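Local coordinates for protein deacylase (Burkholderia multivorans, PDB 5THW) that probably hydrolyses N-carbamoyl amino acids as a dimeric, two-zinc amidase of the peptidase M20 family, and binds N-carbamoyl-beta-alanine, at residues D230-R235 / D307-D312; P216-E221 / R371-G376. All blocks are in the same frame, centred on the assembly; numbering follows the deposited sequence.

Interaction 1. Residues D230-R235 / D307-D312; sequences DAQGQR and DFRHPD. With URP (N-(aminocarbonyl)-beta-alanine), chain G.
Gln234 and Arg309 both grip one carboxylate oxygen of the bound N-carbamoyl-beta-alanine, O42. Arg309 NH1 reaches O42 at 2.7 Å, short but bent. Gln234 NE2 lies farther from it, at 3.1 Å, on a straighter bond. The other oxygen, O41, is held by Arg309 NH2 at 2.8 Å. Both chains set CG beside the backbone N (chi1 -48° and -54°) and run extended, side by side, to the same carboxylate. Behind them, Asp307 holds the guanidinium from the side: OD2 meets Arg309 NE at 2.8 Å and OD1 meets NH2, both through syn lone pairs and nearly in the guanidinium plane. The Gln234 amide lies almost flat along the arginine, the planes 24° apart, with Gln234 OE1 over the guanidinium centre, 3.1 Å from Arg309 CZ. That oxygen is hydrogen-bonded to Trp236 NE1, while Tyr346 OH shares Gln234 NE2. Gln232 crosses Arg309 at about a right angle, its NE2 against Arg309 CB and bonded to Gly376 O. Underneath, backbone bonds join the antiparallel strands: Arg235 and Phe308 exchange two, and His310 N reaches Gly233 O, with a weak return bond. Gln234 and Arg309 stand directly opposite as a non-hydrogen-bonded pair, so both side chains leave on one face, that toward the ligand. With Asp307 fixing its rotation and probably steadying its charge, Arg309 offers two N-H groups to a carboxylate, consistent with recognition of the substrate's acid end.

Interaction 2. Residues P216-E221 / R371-G376; sequences PILEAE and RDIVSG
The short helix 217-220 sits beside strand 371-375 without backbone contact, the nearest CA atoms being Leu218 to Arg371 at 8.0 Å and Ile217 to Ile373 at 8.4 Å, so side chains make the whole join. Arg371 is bent by rotation about CB-CG (chi2 105°) and again about CG-CD, which lays the guanidinium alongside its own strand, where the extended side chain of Glu221, just after the helix, comes out to meet it. Arg371 NE gives Glu221 OE2 a 2.7 Å bond that is almost straight (173°), arriving in the guanidinium plane but from above the plane of the carboxylate. The same salt bridge includes Arg371 NH2 and Glu221 OE1, although that pair is modelled so close that its exact length is doubtful. Arg371 NH1 makes a bent 2.8 Å bond to Asp372 O, which is tilted out of the guanidinium plane; it probably helps fix the group's rotation. One face of the guanidinium is covered by Ile217: its CG2 methyl stands over the centre, 3.5 Å from Arg371 CZ. Leu218 touches the aliphatic part instead, with CD2 at 3.6 Å from Arg371 CG. Deeper in, Ile373 rests CD1 against both helix residues, 4.0 Å from Ile217 CB and 4.1 Å from Leu218 CG. Leu218 and Ile373 both also rest on Phe394 of strand 390-395. This is structural helix-on-sheet packing away from the zinc ions, with a salt bridge beside the apolar contacts: in the alpha/beta fold of the peptidase M20 family, turn 217-220 packs on strand 370-375, next to strand 225-242.

Overall arrangement
The centres of the two interactions are about 16 Å apart, and strand 225-242 connects them: it pairs antiparallel with strand 297-310 in interaction 1 and runs parallel beside strand 370-375, which carries one side of interaction 2. Along the chain, helix 217-220 comes first, then both segments of interaction 1, then 371-376. The contacts meet where Asp230 O probably bonds to Ser375 N. Interaction 1 lines the ligand pocket, which His247 and Asn296 of the second subunit help complete, while interaction 2 sets helix 217-220 against the neighbouring strand farther from the ligand, its Ile373 side chain about 14 Å from it.

Interaction 1. Residues D230-R235 / D307-D312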
# COMPACT_ATOMS: atom_id res chain seq x y z
N ASP A 230 0.99 -19.93 31.81
CA ASP A 230 0.28 -18.68 31.56
C ASP A 230 0.37 -18.32 30.09
O ASP A 230 1.24 -18.80 29.36
CB ASP A 230 0.84 -17.53 32.41
CG ASP A 230 0.80 -17.82 33.90
OD1 ASP A 230 1.70 -18.55 34.39
OD2 ASP A 230 -0.13 -17.33 34.58
N ALA A 231 -0.53 -17.43 29.67
CA ALA A 231 -0.44 -16.82 28.35
C ALA A 231 -0.58 -15.31 28.53
O ALA A 231 -1.46 -14.85 29.27
CB ALA A 231 -1.52 -17.36 27.41
N GLN A 232 0.28 -14.56 27.85
CA GLN A 232 0.31 -13.11 28.02
C GLN A 232 -0.92 -12.48 27.38
O GLN A 232 -1.53 -13.03 26.46
CB GLN A 232 1.60 -12.52 27.44
CG GLN A 232 1.73 -12.54 25.93
CD GLN A 232 2.99 -11.80 25.46
OE1 GLN A 232 3.57 -11.02 26.21
NE2 GLN A 232 3.42 -12.08 24.24
N GLY A 233 -1.32 -11.31 27.92
CA GLY A 233 -2.40 -10.54 27.33
C GLY A 233 -1.99 -9.74 26.10
O GLY A 233 -0.81 -9.45 25.87
N GLN A 234 -2.99 -9.41 25.29
CA GLN A 234 -2.77 -8.71 24.03
C GLN A 234 -3.76 -7.57 23.86
O GLN A 234 -4.89 -7.60 24.37
CB GLN A 234 -2.87 -9.64 22.82
CG GLN A 234 -2.10 -10.94 22.91
CD GLN A 234 -1.99 -11.62 21.56
OE1 GLN A 234 -1.92 -10.96 20.52
NE2 GLN A 234 -2.00 -12.95 21.56
N ARG A 235 -3.34 -6.57 23.08
CA ARG A 235 -4.17 -5.44 22.67
C ARG A 235 -3.86 -5.17 21.21
O ARG A 235 -2.70 -4.97 20.85
CB ARG A 235 -3.88 -4.20 23.51
CG ARG A 235 -4.56 -4.11 24.87
CD ARG A 235 -4.06 -2.87 25.61
NE ARG A 235 -4.32 -2.89 27.05
CZ ARG A 235 -5.20 -2.12 27.68
NH1 ARG A 235 -5.92 -1.23 27.02
NH2 ARG A 235 -5.34 -2.24 28.99
N ASP A 307 0.08 -4.15 17.30
CA ASP A 307 0.04 -5.38 18.08
C ASP A 307 0.85 -5.15 19.35
O ASP A 307 2.07 -4.93 19.27
CB ASP A 307 0.62 -6.53 17.24
CG ASP A 307 0.57 -7.89 17.95
OD1 ASP A 307 0.02 -8.85 17.37
OD2 ASP A 307 1.09 -8.02 19.08
N PHE A 308 0.19 -5.13 20.50
CA PHE A 308 0.85 -5.02 21.80
C PHE A 308 0.65 -6.30 22.60
O PHE A 308 -0.45 -6.87 22.61
CB PHE A 308 0.32 -3.83 22.61
CG PHE A 308 0.88 -2.49 22.20
CD1 PHE A 308 2.04 -2.40 21.46
CD2 PHE A 308 0.26 -1.32 22.62
CE1 PHE A 308 2.56 -1.16 21.10
CE2 PHE A 308 0.77 -0.09 22.27
CZ PHE A 308 1.93 -0.01 21.51
N ARG A 309 1.71 -6.76 23.26
CA ARG A 309 1.61 -7.93 24.12
C ARG A 309 2.48 -7.75 25.36
O ARG A 309 3.55 -7.15 25.28
CB ARG A 309 2.03 -9.22 23.39
CG ARG A 309 1.29 -9.46 22.10
CD ARG A 309 1.69 -10.73 21.40
NE ARG A 309 1.22 -10.70 20.02
CZ ARG A 309 0.82 -11.77 19.34
NH1 ARG A 309 0.83 -12.97 19.92
NH2 ARG A 309 0.42 -11.64 18.08
N HIS A 310 1.99 -8.24 26.49
CA HIS A 310 2.80 -8.31 27.70
C HIS A 310 2.17 -9.31 28.65
O HIS A 310 0.94 -9.47 28.65
CB HIS A 310 2.94 -6.93 28.37
CG HIS A 310 4.12 -6.83 29.29
ND1 HIS A 310 4.07 -7.18 30.62
CD2 HIS A 310 5.40 -6.43 29.05
CE1 HIS A 310 5.26 -7.01 31.16
NE2 HIS A 310 6.09 -6.55 30.23
N PRO A 311 2.97 -10.02 29.45
CA PRO A 311 2.39 -10.94 30.44
C PRO A 311 1.77 -10.25 31.64
O PRO A 311 1.03 -10.90 32.39
CB PRO A 311 3.58 -11.80 30.86
CG PRO A 311 4.78 -10.95 30.58
CD PRO A 311 4.43 -10.18 29.34
N ASP A 312 2.02 -8.95 31.84
CA ASP A 312 1.50 -8.19 32.96
C ASP A 312 0.48 -7.19 32.42
O ASP A 312 0.84 -6.32 31.61
CB ASP A 312 2.63 -7.48 33.70
CG ASP A 312 2.17 -6.77 34.98
OD1 ASP A 312 1.15 -6.05 34.95
OD2 ASP A 312 2.86 -6.92 36.02
O2 URP G . 0.10 -17.93 16.20
C2 URP G . -1.04 -18.20 16.52
N3 URP G . -1.63 -19.29 16.06
N1 URP G . -1.73 -17.42 17.34
C6 URP G . -2.58 -16.37 16.81
C5 URP G . -2.91 -15.31 17.85
C4 URP G . -1.64 -14.55 18.13
O42 URP G . -1.06 -14.72 19.23
O41 URP G . -1.20 -13.77 17.25

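Interaction 2. Residues P216-E221 / R371-G376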
# COMPACT_ATOMS: atom_id res chain seq x y z
N PRO A 216 12.01 -19.38 21.04
CA PRO A 216 13.29 -20.12 21.12
C PRO A 216 13.64 -20.77 22.46
O PRO A 216 14.71 -21.38 22.55
CB PRO A 216 14.30 -19.02 20.79
CG PRO A 216 13.70 -17.81 21.44
CD PRO A 216 12.20 -17.94 21.30
N ILE A 217 12.80 -20.64 23.49
CA ILE A 217 13.21 -20.99 24.85
C ILE A 217 13.47 -22.49 24.99
O ILE A 217 14.53 -22.90 25.48
CB ILE A 217 12.16 -20.50 25.86
CG1 ILE A 217 12.00 -18.98 25.76
CG2 ILE A 217 12.54 -20.91 27.27
CD1 ILE A 217 11.08 -18.40 26.80
N LEU A 218 12.50 -23.33 24.59
CA LEU A 218 12.63 -24.77 24.82
C LEU A 218 13.81 -25.36 24.06
O LEU A 218 14.49 -26.27 24.56
CB LEU A 218 11.34 -25.50 24.46
CG LEU A 218 10.12 -25.23 25.33
CD1 LEU A 218 8.88 -25.94 24.77
CD2 LEU A 218 10.37 -25.66 26.78
N GLU A 219 14.06 -24.88 22.84
CA GLU A 219 15.22 -25.34 22.08
C GLU A 219 16.51 -24.87 22.75
O GLU A 219 17.47 -25.65 22.89
CB GLU A 219 15.15 -24.85 20.64
CG GLU A 219 16.25 -25.38 19.72
CD GLU A 219 16.31 -24.63 18.38
OE1 GLU A 219 16.02 -23.42 18.36
OE2 GLU A 219 16.63 -25.26 17.35
N ALA A 220 16.55 -23.61 23.18
CA ALA A 220 17.76 -23.07 23.81
C ALA A 220 18.12 -23.86 25.06
O ALA A 220 19.30 -24.10 25.33
CB ALA A 220 17.56 -21.59 24.14
N GLU A 221 17.12 -24.26 25.84
CA GLU A 221 17.34 -24.99 27.08
C GLU A 221 17.40 -26.49 26.89
O GLU A 221 17.53 -27.22 27.88
CB GLU A 221 16.23 -24.66 28.09
CG GLU A 221 16.19 -23.20 28.52
CD GLU A 221 15.13 -22.93 29.57
OE1 GLU A 221 15.10 -21.79 30.10
OE2 GLU A 221 14.35 -23.86 29.88
N ARG A 371 9.87 -27.76 31.36
CA ARG A 371 9.96 -26.53 32.15
C ARG A 371 8.66 -25.75 32.01
O ARG A 371 7.96 -25.86 30.99
CB ARG A 371 11.14 -25.67 31.69
CG ARG A 371 11.06 -25.22 30.24
CD ARG A 371 10.68 -23.74 30.17
NE ARG A 371 11.85 -22.88 30.32
CZ ARG A 371 11.79 -21.57 30.59
NH1 ARG A 371 10.63 -20.96 30.74
NH2 ARG A 371 12.92 -20.88 30.70
N ASP A 372 8.35 -24.95 33.03
CA ASP A 372 7.19 -24.06 32.97
C ASP A 372 7.46 -22.93 31.98
O ASP A 372 8.54 -22.34 31.97
CB ASP A 372 6.90 -23.47 34.35
CG ASP A 372 6.41 -24.50 35.34
OD1 ASP A 372 6.36 -25.70 35.00
OD2 ASP A 372 6.07 -24.11 36.49
N ILE A 373 6.46 -22.59 31.17
CA ILE A 373 6.65 -21.59 30.14
C ILE A 373 5.38 -20.76 29.99
O ILE A 373 4.27 -21.26 30.18
CB ILE A 373 7.08 -22.23 28.80
CG1 ILE A 373 7.62 -21.18 27.84
CG2 ILE A 373 5.93 -23.02 28.17
CD1 ILE A 373 8.51 -21.75 26.77
N VAL A 374 5.56 -19.48 29.68
CA VAL A 374 4.46 -18.56 29.42
C VAL A 374 4.27 -18.44 27.91
O VAL A 374 5.23 -18.15 27.18
CB VAL A 374 4.72 -17.18 30.05
CG1 VAL A 374 3.62 -16.20 29.69
CG2 VAL A 374 4.87 -17.31 31.57
N SER A 375 3.04 -18.64 27.44
CA SER A 375 2.77 -18.63 26.00
C SER A 375 2.82 -17.22 25.43
O SER A 375 2.07 -16.34 25.85
CB SER A 375 1.41 -19.26 25.72
OG SER A 375 1.08 -19.06 24.36
N GLY A 376 3.70 -17.02 24.44
CA GLY A 376 3.83 -15.72 23.81
C GLY A 376 2.73 -15.37 22.83
O GLY A 376 2.55 -14.19 22.51